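Local atomic coordinates of enoyl-acyl carrier protein reductase (Uncultured bacterium, PDB entry 6KIA), a protein that probably catalyses the NADH-dependent reduction of enoyl-acyl carrier protein in fatty acid synthesis, and is linked to triclosan resistance. Residues P408-E413 with L422-D427; K314-G319 with V428-L433. All blocks are in the same frame, centred on the assembly; numbering follows the deposited sequence.

Contact 1: residues P408-E413 with L422-D427; sequences PLMFHE and LWLSHD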
loop_
_atom_site.group_PDB
_atom_site.type_symbol
_atom_site.label_atom_id
_atom_site.label_comp_id
_atom_site.label_asym_id
_atom_site.label_seq_id
_atom_site.Cartn_x
_atom_site.Cartn_y
_atom_site.Cartn_z
ATOM N N PRO A 408 -7.284 -13.601 -2.403
ATOM C CA PRO A 408 -6.985 -14.967 -2.827
ATOM C C PRO A 408 -5.834 -15.020 -3.813
ATOM O O PRO A 408 -5.074 -15.981 -3.796
ATOM C CB PRO A 408 -8.299 -15.449 -3.450
ATOM C CG PRO A 408 -9.090 -14.221 -3.677
ATOM C CD PRO A 408 -8.684 -13.245 -2.648
ATOM N N LEU A 409 -5.695 -14.009 -4.668
ATOM C CA LEU A 409 -4.544 -13.991 -5.554
ATOM C C LEU A 409 -3.233 -14.049 -4.766
ATOM O O LEU A 409 -2.382 -14.884 -5.060
ATOM C CB LEU A 409 -4.555 -12.740 -6.445
ATOM C CG LEU A 409 -5.572 -12.785 -7.599
ATOM C CD1 LEU A 409 -5.623 -11.448 -8.342
ATOM C CD2 LEU A 409 -5.264 -13.928 -8.563
ATOM N N MET A 410 -3.056 -13.167 -3.781
ATOM C CA MET A 410 -1.813 -13.143 -3.028
ATOM C C MET A 410 -1.703 -14.399 -2.148
ATOM O O MET A 410 -0.633 -15.019 -2.073
ATOM C CB MET A 410 -1.719 -11.882 -2.190
ATOM C CG MET A 410 -1.616 -10.627 -3.060
ATOM S SD MET A 410 -1.662 -9.113 -2.093
ATOM C CE MET A 410 -0.190 -9.263 -1.049
ATOM N N PHE A 411 -2.818 -14.798 -1.534
ATOM C CA PHE A 411 -2.789 -15.950 -0.623
ATOM C C PHE A 411 -2.387 -17.216 -1.369
ATOM O O PHE A 411 -1.532 -17.989 -0.897
ATOM C CB PHE A 411 -4.149 -16.142 0.061
ATOM C CG PHE A 411 -4.129 -17.216 1.123
ATOM C CD1 PHE A 411 -3.446 -17.030 2.310
ATOM C CD2 PHE A 411 -4.774 -18.425 0.899
ATOM C CE1 PHE A 411 -3.410 -18.061 3.286
ATOM C CE2 PHE A 411 -4.752 -19.445 1.859
ATOM C CZ PHE A 411 -4.075 -19.250 3.053
ATOM N N HIS A 412 -2.971 -17.436 -2.550
ATOM C CA HIS A 412 -2.659 -18.655 -3.294
ATOM C C HIS A 412 -1.323 -18.574 -4.042
ATOM O O HIS A 412 -0.579 -19.557 -4.085
ATOM C CB HIS A 412 -3.807 -19.008 -4.254
ATOM C CG HIS A 412 -5.046 -19.485 -3.562
ATOM N ND1 HIS A 412 -5.053 -20.590 -2.735
ATOM C CD2 HIS A 412 -6.325 -19.036 -3.601
ATOM C CE1 HIS A 412 -6.280 -20.793 -2.285
ATOM N NE2 HIS A 412 -7.067 -19.860 -2.787
ATOM N N GLU A 413 -0.991 -17.417 -4.621
ATOM C CA GLU A 413 0.294 -17.299 -5.276
ATOM C C GLU A 413 1.428 -17.519 -4.269
ATOM O O GLU A 413 2.470 -18.078 -4.611
ATOM C CB GLU A 413 0.439 -15.933 -5.946
ATOM C CG GLU A 413 1.689 -15.784 -6.823
ATOM C CD GLU A 413 1.692 -16.733 -8.025
ATOM O OE1 GLU A 413 0.626 -17.275 -8.400
ATOM O OE2 GLU A 413 2.770 -16.906 -8.618
ATOM N N LEU A 422 5.665 -9.255 -8.559
ATOM C CA LEU A 422 4.573 -9.617 -9.442
ATOM C C LEU A 422 3.513 -8.529 -9.456
ATOM O O LEU A 422 3.106 -8.043 -8.398
ATOM C CB LEU A 422 3.933 -10.938 -9.012
ATOM C CG LEU A 422 4.845 -12.169 -9.034
ATOM C CD1 LEU A 422 4.138 -13.364 -8.395
ATOM C CD2 LEU A 422 5.220 -12.451 -10.491
ATOM N N TRP A 423 3.067 -8.161 -10.645
ATOM C CA TRP A 423 1.962 -7.212 -10.767
ATOM C C TRP A 423 0.615 -7.938 -10.790
ATOM O O TRP A 423 0.417 -8.893 -11.568
ATOM C CB TRP A 423 2.106 -6.364 -12.037
ATOM C CG TRP A 423 2.879 -5.081 -11.948
ATOM C CD1 TRP A 423 2.366 -3.810 -11.988
ATOM C CD2 TRP A 423 4.306 -4.930 -11.860
ATOM N NE1 TRP A 423 3.376 -2.891 -11.952
ATOM C CE2 TRP A 423 4.580 -3.541 -11.843
ATOM C CE3 TRP A 423 5.373 -5.826 -11.776
ATOM C CZ2 TRP A 423 5.879 -3.033 -11.759
ATOM C CZ3 TRP A 423 6.677 -5.310 -11.704
ATOM C CH2 TRP A 423 6.914 -3.936 -11.691
ATOM N N LEU A 424 -0.318 -7.452 -9.969
ATOM C CA LEU A 424 -1.713 -7.868 -10.023
ATOM C C LEU A 424 -2.484 -6.729 -10.676
ATOM O O LEU A 424 -2.815 -5.748 -10.010
ATOM C CB LEU A 424 -2.253 -8.152 -8.614
ATOM C CG LEU A 424 -1.414 -9.140 -7.788
ATOM C CD1 LEU A 424 -2.069 -9.366 -6.436
ATOM C CD2 LEU A 424 -1.302 -10.467 -8.550
ATOM N N SER A 425 -2.716 -6.806 -11.986
ATOM C CA SER A 425 -3.436 -5.722 -12.673
ATOM C C SER A 425 -4.922 -6.056 -12.827
ATOM O O SER A 425 -5.374 -7.084 -12.319
ATOM C CB SER A 425 -2.771 -5.425 -14.023
ATOM O OG SER A 425 -1.488 -4.847 -13.781
ATOM N N HIS A 426 -5.693 -5.199 -13.515
ATOM C CA HIS A 426 -7.126 -5.390 -13.579
ATOM C C HIS A 426 -7.532 -6.693 -14.241
ATOM O O HIS A 426 -8.604 -7.207 -13.949
ATOM C CB HIS A 426 -7.811 -4.241 -14.336
ATOM C CG HIS A 426 -7.855 -2.969 -13.561
ATOM N ND1 HIS A 426 -8.562 -1.856 -13.988
ATOM C CD2 HIS A 426 -7.290 -2.619 -12.381
ATOM C CE1 HIS A 426 -8.412 -0.882 -13.112
ATOM N NE2 HIS A 426 -7.647 -1.317 -12.119
ATOM N N ASP A 427 -6.695 -7.188 -15.149
ATOM C CA ASP A 427 -7.041 -8.404 -15.873
ATOM C C ASP A 427 -7.155 -9.610 -14.933
ATOM O O ASP A 427 -8.219 -10.252 -14.844
ATOM C CB ASP A 427 -6.039 -8.684 -17.018
ATOM C CG ASP A 427 -4.604 -8.890 -16.551
ATOM O OD1 ASP A 427 -4.139 -8.253 -15.573
ATOM O OD2 ASP A 427 -3.925 -9.733 -17.176
#

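Contact 2: residues K314-G319 with V428-L433; sequences KKENGG and VIAKQL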
loop_
_atom_site.group_PDB
_atom_site.type_symbol
_atom_site.label_atom_id
_atom_site.label_comp_id
_atom_site.label_asym_id
_atom_site.label_seq_id
_atom_site.Cartn_x
_atom_site.Cartn_y
_atom_site.Cartn_z
ATOM N N LYS A 314 -16.300 -7.093 -17.355
ATOM C CA LYS A 314 -17.082 -7.602 -18.475
ATOM C C LYS A 314 -16.200 -8.407 -19.400
ATOM O O LYS A 314 -16.603 -9.464 -19.909
ATOM C CB LYS A 314 -17.731 -6.431 -19.248
ATOM C CG LYS A 314 -18.915 -5.813 -18.546
ATOM C CD LYS A 314 -19.819 -5.112 -19.555
ATOM C CE LYS A 314 -21.235 -4.964 -19.037
ATOM N NZ LYS A 314 -21.926 -3.862 -19.763
ATOM N N LYS A 315 -14.970 -7.949 -19.571
ATOM C CA LYS A 315 -14.083 -8.533 -20.562
ATOM C C LYS A 315 -13.632 -9.940 -20.158
ATOM O O LYS A 315 -13.492 -10.844 -20.996
ATOM C CB LYS A 315 -12.869 -7.630 -20.741
ATOM C CG LYS A 315 -11.852 -8.101 -21.751
ATOM C CD LYS A 315 -10.703 -7.097 -21.847
ATOM C CE LYS A 315 -9.682 -7.505 -22.891
ATOM N NZ LYS A 315 -10.264 -7.385 -24.261
ATOM N N GLU A 316 -13.447 -10.140 -18.859
ATOM C CA GLU A 316 -12.874 -11.389 -18.389
ATOM C C GLU A 316 -13.933 -12.438 -18.080
ATOM O O GLU A 316 -14.015 -12.951 -16.967
ATOM C CB GLU A 316 -11.998 -11.104 -17.167
ATOM C CG GLU A 316 -10.856 -10.177 -17.499
ATOM C CD GLU A 316 -9.946 -10.686 -18.606
ATOM O OE1 GLU A 316 -9.773 -11.918 -18.744
ATOM O OE2 GLU A 316 -9.383 -9.843 -19.341
ATOM N N ASN A 317 -14.727 -12.758 -19.100
ATOM C CA ASN A 317 -15.821 -13.725 -18.984
ATOM C C ASN A 317 -16.830 -13.292 -17.918
ATOM O O ASN A 317 -17.263 -14.095 -17.080
ATOM C CB ASN A 317 -15.286 -15.130 -18.680
ATOM C CG ASN A 317 -16.346 -16.209 -18.863
ATOM O OD1 ASN A 317 -16.633 -16.987 -17.950
ATOM N ND2 ASN A 317 -16.939 -16.249 -20.047
ATOM N N GLY A 318 -17.174 -12.005 -17.923
ATOM C CA GLY A 318 -18.168 -11.509 -16.990
ATOM C C GLY A 318 -19.528 -12.117 -17.320
ATOM O O GLY A 318 -19.848 -12.347 -18.485
ATOM N N GLY A 319 -20.327 -12.365 -16.295
ATOM C CA GLY A 319 -21.683 -12.856 -16.477
ATOM C C GLY A 319 -22.611 -12.058 -15.592
ATOM O O GLY A 319 -22.443 -10.843 -15.475
ATOM N N VAL A 428 -6.109 -9.864 -14.168
ATOM C CA VAL A 428 -6.111 -11.065 -13.322
ATOM C C VAL A 428 -7.054 -10.883 -12.122
ATOM O O VAL A 428 -7.672 -11.833 -11.647
ATOM C CB VAL A 428 -4.692 -11.415 -12.881
ATOM C CG1 VAL A 428 -4.139 -10.386 -11.870
ATOM C CG2 VAL A 428 -4.654 -12.851 -12.307
ATOM N N ILE A 429 -7.234 -9.649 -11.667
ATOM C CA ILE A 429 -8.170 -9.415 -10.580
ATOM C C ILE A 429 -9.622 -9.623 -11.059
ATOM O O ILE A 429 -10.446 -10.206 -10.352
ATOM C CB ILE A 429 -7.972 -7.998 -10.007
ATOM C CG1 ILE A 429 -6.694 -7.961 -9.175
ATOM C CG2 ILE A 429 -9.181 -7.529 -9.196
ATOM C CD1 ILE A 429 -6.160 -6.565 -9.017
ATOM N N ALA A 430 -9.927 -9.201 -12.284
ATOM C CA ALA A 430 -11.257 -9.426 -12.836
ATOM C C ALA A 430 -11.500 -10.925 -13.041
ATOM O O ALA A 430 -12.587 -11.430 -12.725
ATOM C CB ALA A 430 -11.419 -8.644 -14.151
ATOM N N LYS A 431 -10.496 -11.635 -13.546
ATOM C CA LYS A 431 -10.605 -13.102 -13.690
ATOM C C LYS A 431 -10.925 -13.774 -12.346
ATOM O O LYS A 431 -11.863 -14.587 -12.249
ATOM C CB LYS A 431 -9.312 -13.707 -14.241
ATOM C CG LYS A 431 -9.007 -13.398 -15.692
ATOM C CD LYS A 431 -7.753 -14.121 -16.147
ATOM C CE LYS A 431 -7.533 -13.959 -17.639
ATOM N NZ LYS A 431 -6.215 -14.519 -18.035
ATOM N N GLN A 432 -10.149 -13.423 -11.323
ATOM C CA GLN A 432 -10.363 -13.938 -9.971
ATOM C C GLN A 432 -11.790 -13.601 -9.460
ATOM O O GLN A 432 -12.488 -14.459 -8.911
ATOM C CB GLN A 432 -9.295 -13.380 -8.997
ATOM C CG GLN A 432 -9.609 -13.758 -7.598
ATOM C CD GLN A 432 -9.283 -15.228 -7.316
ATOM O OE1 GLN A 432 -8.214 -15.720 -7.670
ATOM N NE2 GLN A 432 -10.268 -15.954 -6.836
ATOM N N LEU A 433 -12.246 -12.367 -9.659
ATOM C CA LEU A 433 -13.543 -11.980 -9.108
ATOM C C LEU A 433 -14.705 -12.671 -9.847
ATOM O O LEU A 433 -15.677 -13.105 -9.227
ATOM C CB LEU A 433 -13.722 -10.462 -9.211
ATOM C CG LEU A 433 -12.895 -9.619 -8.230
ATOM C CD1 LEU A 433 -12.843 -8.162 -8.671
ATOM C CD2 LEU A 433 -13.527 -9.770 -6.844
#

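Contact 1: residues P408-E413 with L422-D427
Leu424 meets the helix at 408-413 through a single methyl. Its CD1 lies 3.6 Å from Met410 CG and 4.2 Å from Leu409 CB. The methyl therefore sits against two consecutive helix residues. The side chains of Met410 and Leu424 cross obliquely. This is apolar packing between buried side chains.

The second kind of touch is mixed. Leu422 CD1 lies 3.8 Å from Glu413 CG and also 3.8 Å from Glu413 OE2. The two side chains run at about a right angle to each other. Glu413 has CG opposite its backbone N (chi1 -172°) and folds at chi2 (64°), which lays the flank of the chain on the leucine methyl. Glu413 is buried, and its OE2 accepts a hydrogen bond from Ala418 N in the connection between the segments.

Leu422 and Leu424 are thus the side chains with which the strand and its exit meet the helix. The Met410 side chain is about 8 Å from the bound NADH, near it but not touching. Helix 394-413 packs against strands 421-423 and 283-287, parallel neighbours in the sheet, which fits a Rossmann-type fold; Tyr286 touches both Met410 and Glu413. Leu409 also packs on Val428, Ile429 and Gln432 of helix 426-436.

Contact 2: residues K314-G319 with V428-L433
Glu316 lies against Ala430 and Lys431 and supplies all the side-chain contact from the 314-319 side. It follows the end of helix 309-315 and is the centre of an inverse gamma turn. The nearest CA atoms across the contact are Glu316 CA and Lys431 CA, 5.5 Å apart.

The tight part is where Glu316 packs on Ala430 and on the methylenes of Lys431. The buried methyl of Ala430 faces the base of the glutamate chain, with CB 3.7 Å from Glu316 CG and 3.9 Å from Glu316 CB. The small alanine probably helps the turn approach the helix. Lys431 is extended beyond CG and crosses the glutamate at a slant. Its CG and CE, not NZ, are what meet OE1. Glu316 OE1 is 3.2 Å from Lys431 CE and 3.5 Å from Lys431 CG. The bend of Glu316 at chi2 (-58°) turns its carboxylate so that OE1 reaches these methylenes.

The loose part is the charged ends, on the partly exposed side. Glu316 OE1 to Lys431 NZ is 4.5 Å, too long for a salt bridge. The opposite charges probably still attract. Each has another partner, Glu316 OE2 in a hydrogen bond with Tyr252 OH and Lys431 NZ in a weak one with Arg8 O.

The contact is structural packing between the end of one helix and the flank of another. Asn434 ND2, farther along helix 426-436, donates a hydrogen bond to Glu316 O. Ala430 also touches Ala312 and Leu313 on helix 309-315, while Ile429 and Gln432 pack on helix 394-413.

How the contacts relate
From the N terminus, the chain first reaches 314-319, at the end of helix 309-315. It then runs through 108 residues, mostly helical, before 428-433 closes contact 2. Contact 1 lies inside this loop. It closes a short connection from helix 394-413 to strand 421-423 and its exit; eight residues lie between its segments. Residues 422-427 lead directly into 428-433, so both contacts use helix 426-436. Their centres are about 13 Å apart. They also touch each other: Leu409 CD1 is 3.7 Å from Ile429 CG1. Together they tie helices 309-315 and 394-413 and strand 421-423 of the main sheet to the C-terminal helix.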